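Local coordinates for protein AadB (Pseudomonas aeruginosa, PDB 4XJE) that confers resistance to aminoglycoside antibiotics such as kanamycin, gentamicin and tobramycin by adenylating their 2''-hydroxyl group, at residues A[11-16]-A[51-56]. Residues are numbered along the deposited sequence; the frame is centred on the assembly and turned at random.
With AMP (adenosine monophosphate), chain B; TOY (tobramycin), chain C.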
# COMPACT_ATOMS: atom_id res chain seq x y z
N THR A 11 -7.00 11.77 -11.86
CA THR A 11 -6.46 13.03 -11.36
C THR A 11 -7.01 13.25 -9.95
O THR A 11 -6.37 13.84 -9.10
CB THR A 11 -6.83 14.23 -12.26
OG1 THR A 11 -6.28 15.44 -11.70
CG2 THR A 11 -8.35 14.38 -12.38
N THR A 12 -8.22 12.73 -9.72
CA THR A 12 -8.87 12.81 -8.43
C THR A 12 -8.10 12.04 -7.36
O THR A 12 -7.93 12.53 -6.24
CB THR A 12 -10.31 12.26 -8.51
OG1 THR A 12 -11.00 12.92 -9.58
CG2 THR A 12 -11.06 12.49 -7.21
N GLN A 13 -7.64 10.84 -7.69
CA GLN A 13 -6.89 10.02 -6.75
C GLN A 13 -5.56 10.67 -6.37
O GLN A 13 -5.20 10.72 -5.19
CB GLN A 13 -6.63 8.63 -7.32
CG GLN A 13 -7.80 7.68 -7.19
CD GLN A 13 -7.51 6.32 -7.79
OE1 GLN A 13 -6.40 6.05 -8.25
NE2 GLN A 13 -8.52 5.46 -7.80
N VAL A 14 -4.83 11.17 -7.37
CA VAL A 14 -3.56 11.83 -7.13
C VAL A 14 -3.74 12.97 -6.14
O VAL A 14 -2.98 13.09 -5.17
CB VAL A 14 -2.93 12.36 -8.44
CG1 VAL A 14 -1.90 13.46 -8.15
CG2 VAL A 14 -2.30 11.23 -9.21
N THR A 15 -4.73 13.81 -6.38
CA THR A 15 -4.96 14.97 -5.53
C THR A 15 -5.43 14.53 -4.15
O THR A 15 -5.07 15.15 -3.14
CB THR A 15 -6.00 15.94 -6.14
OG1 THR A 15 -7.27 15.30 -6.27
CG2 THR A 15 -5.53 16.44 -7.51
N LEU A 16 -6.24 13.48 -4.09
CA LEU A 16 -6.71 12.95 -2.82
C LEU A 16 -5.56 12.40 -1.99
O LEU A 16 -5.55 12.53 -0.77
CB LEU A 16 -7.77 11.86 -3.05
CG LEU A 16 -8.52 11.37 -1.81
CD1 LEU A 16 -9.23 12.51 -1.10
CD2 LEU A 16 -9.51 10.29 -2.21
N ASP A 51 -7.60 1.04 -8.82
CA ASP A 51 -9.00 0.90 -8.39
C ASP A 51 -9.26 1.72 -7.14
O ASP A 51 -10.38 2.19 -6.91
CB ASP A 51 -9.35 -0.56 -8.09
CG ASP A 51 -9.42 -1.43 -9.34
OD1 ASP A 51 -9.32 -0.89 -10.46
OD2 ASP A 51 -9.56 -2.66 -9.19
N ASP A 52 -8.22 1.89 -6.33
CA ASP A 52 -8.37 2.53 -5.05
C ASP A 52 -7.03 3.06 -4.56
O ASP A 52 -6.02 2.97 -5.25
CB ASP A 52 -8.96 1.55 -4.02
CG ASP A 52 -8.18 0.24 -3.95
OD1 ASP A 52 -7.04 0.18 -4.45
OD2 ASP A 52 -8.72 -0.73 -3.39
N ILE A 53 -7.05 3.62 -3.35
CA ILE A 53 -5.84 4.07 -2.68
C ILE A 53 -5.59 3.16 -1.49
O ILE A 53 -6.44 3.03 -0.61
CB ILE A 53 -5.96 5.53 -2.21
CG1 ILE A 53 -6.08 6.46 -3.41
CG2 ILE A 53 -4.76 5.92 -1.36
CD1 ILE A 53 -6.79 7.76 -3.10
N ASP A 54 -4.43 2.52 -1.48
CA ASP A 54 -4.06 1.64 -0.38
C ASP A 54 -3.20 2.40 0.62
O ASP A 54 -2.21 3.03 0.25
CB ASP A 54 -3.32 0.41 -0.90
CG ASP A 54 -4.16 -0.40 -1.86
OD1 ASP A 54 -5.20 -0.95 -1.41
OD2 ASP A 54 -3.80 -0.50 -3.05
N LEU A 55 -3.59 2.33 1.89
CA LEU A 55 -2.87 3.01 2.96
C LEU A 55 -2.46 2.04 4.05
O LEU A 55 -3.25 1.17 4.44
CB LEU A 55 -3.73 4.12 3.56
CG LEU A 55 -4.17 5.25 2.63
CD1 LEU A 55 -5.17 6.14 3.35
CD2 LEU A 55 -2.97 6.06 2.16
N THR A 56 -1.24 2.19 4.54
CA THR A 56 -0.80 1.50 5.75
C THR A 56 -0.63 2.55 6.84
O THR A 56 0.01 3.58 6.62
CB THR A 56 0.52 0.72 5.55
OG1 THR A 56 0.39 -0.17 4.44
CG2 THR A 56 0.86 -0.10 6.79
P AMP B . -4.87 -2.36 -5.72
O1P AMP B . -5.54 -1.78 -4.49
O2P AMP B . -5.96 -2.67 -6.74
O3P AMP B . -3.71 -1.52 -6.16
O5' AMP B . -4.29 -3.76 -5.24
C5' AMP B . -3.15 -3.84 -4.40
C4' AMP B . -2.58 -5.23 -4.39
O4' AMP B . -3.52 -6.14 -3.78
C3' AMP B . -2.30 -5.83 -5.76
O3' AMP B . -1.07 -5.40 -6.29
C2' AMP B . -2.35 -7.33 -5.48
O2' AMP B . -1.11 -7.78 -4.96
C1' AMP B . -3.40 -7.42 -4.37
N9 AMP B . -4.72 -7.85 -4.86
C8 AMP B . -5.50 -7.23 -5.81
N7 AMP B . -6.64 -7.84 -6.04
C5 AMP B . -6.61 -8.94 -5.20
C6 AMP B . -7.52 -9.99 -4.97
N6 AMP B . -8.68 -10.11 -5.61
N1 AMP B . -7.18 -10.92 -4.05
C2 AMP B . -6.01 -10.81 -3.42
N3 AMP B . -5.07 -9.87 -3.55
C4 AMP B . -5.43 -8.96 -4.46
C11 TOY C . -3.04 -9.56 2.07
O11 TOY C . -3.93 -8.48 2.12
C21 TOY C . -3.84 -10.86 2.06
N21 TOY C . -4.80 -10.92 0.94
C31 TOY C . -4.55 -11.00 3.40
C41 TOY C . -3.57 -10.93 4.57
O41 TOY C . -4.30 -10.97 5.80
C51 TOY C . -2.77 -9.64 4.47
O51 TOY C . -2.15 -9.54 3.17
C61 TOY C . -1.66 -9.59 5.49
N61 TOY C . -0.85 -8.37 5.42
C12 TOY C . -4.67 -4.66 0.68
N12 TOY C . -4.71 -3.38 -0.03
C22 TOY C . -3.30 -4.90 1.31
C32 TOY C . -3.29 -6.22 2.09
N32 TOY C . -1.94 -6.47 2.63
C42 TOY C . -3.73 -7.39 1.21
C52 TOY C . -5.07 -7.12 0.54
O52 TOY C . -5.40 -8.19 -0.34
C62 TOY C . -5.00 -5.82 -0.25
O62 TOY C . -6.28 -5.57 -0.84
C13 TOY C . -6.41 -5.84 -2.22
C23 TOY C . -7.10 -4.66 -2.89
O23 TOY C . -6.41 -3.46 -2.59
C33 TOY C . -8.56 -4.56 -2.44
N33 TOY C . -9.24 -3.47 -3.16
C43 TOY C . -9.24 -5.90 -2.70
O43 TOY C . -10.60 -5.87 -2.26
C53 TOY C . -8.48 -6.97 -1.92
O53 TOY C . -7.14 -7.04 -2.41
C63 TOY C . -9.07 -8.35 -2.05
O63 TOY C . -8.38 -9.29 -1.23
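Ile53 meets the first turns of helix 11-26 with the end of its side chain: CD1 lies 3.8 Å from Leu16 CD2 and 4.0 Å from the main-chain oxygen O of Gln13. The two side chains, Leu16 and Ile53, meet at a slant, one terminal methyl of each touching the other. Leu16 swings CG opposite its main-chain nitrogen (chi1 -171°), and chi2 then turns CD2 to the isoleucine. Beside this apolar pair runs Gln13, extended beyond CG (chi2 179°), with its CG 4.2 Å from Ile53 CD1. Its amide passes the isoleucine and stops near the backbone at Asp51 and Asp52, where Gln13 NE2 is 3.9 Å from Asp51 C. The buried amide is gripped at both ends: NE2 donates to His50 O and Glu91 OE1, while OE1 accepts from Trp37 NE1, which should fix its flip.

The chain from Asp52 to Asp54 illustrates how alternation of successive side chains separates packing from chemistry. Asp52 and Asp54, which flank Ile53, bind both manganese ions in this enzyme, as expected of the paired aspartates of a nucleotidyltransferase fold. Here each carboxylate turns one oxygen to the phosphate and the other to tobramycin. Asp52 OD1 is 2.5 Å from AMP O1P, and tobramycin N33 donates to Asp52 OD2. Asp54 OD2 is 2.6 Å from the same phosphate oxygen, AMP O1P. Its OD1 lies 2.8 Å from tobramycin N12.

Strand 53-58 lies between antiparallel strand 32-34 and parallel strand 91-100, whose Asp94 is a further manganese ligand. Helix 11-26 packs against the chain around Ile53, on the side away from the ligands, and Leu16 also touches Glu91 of strand 91-100.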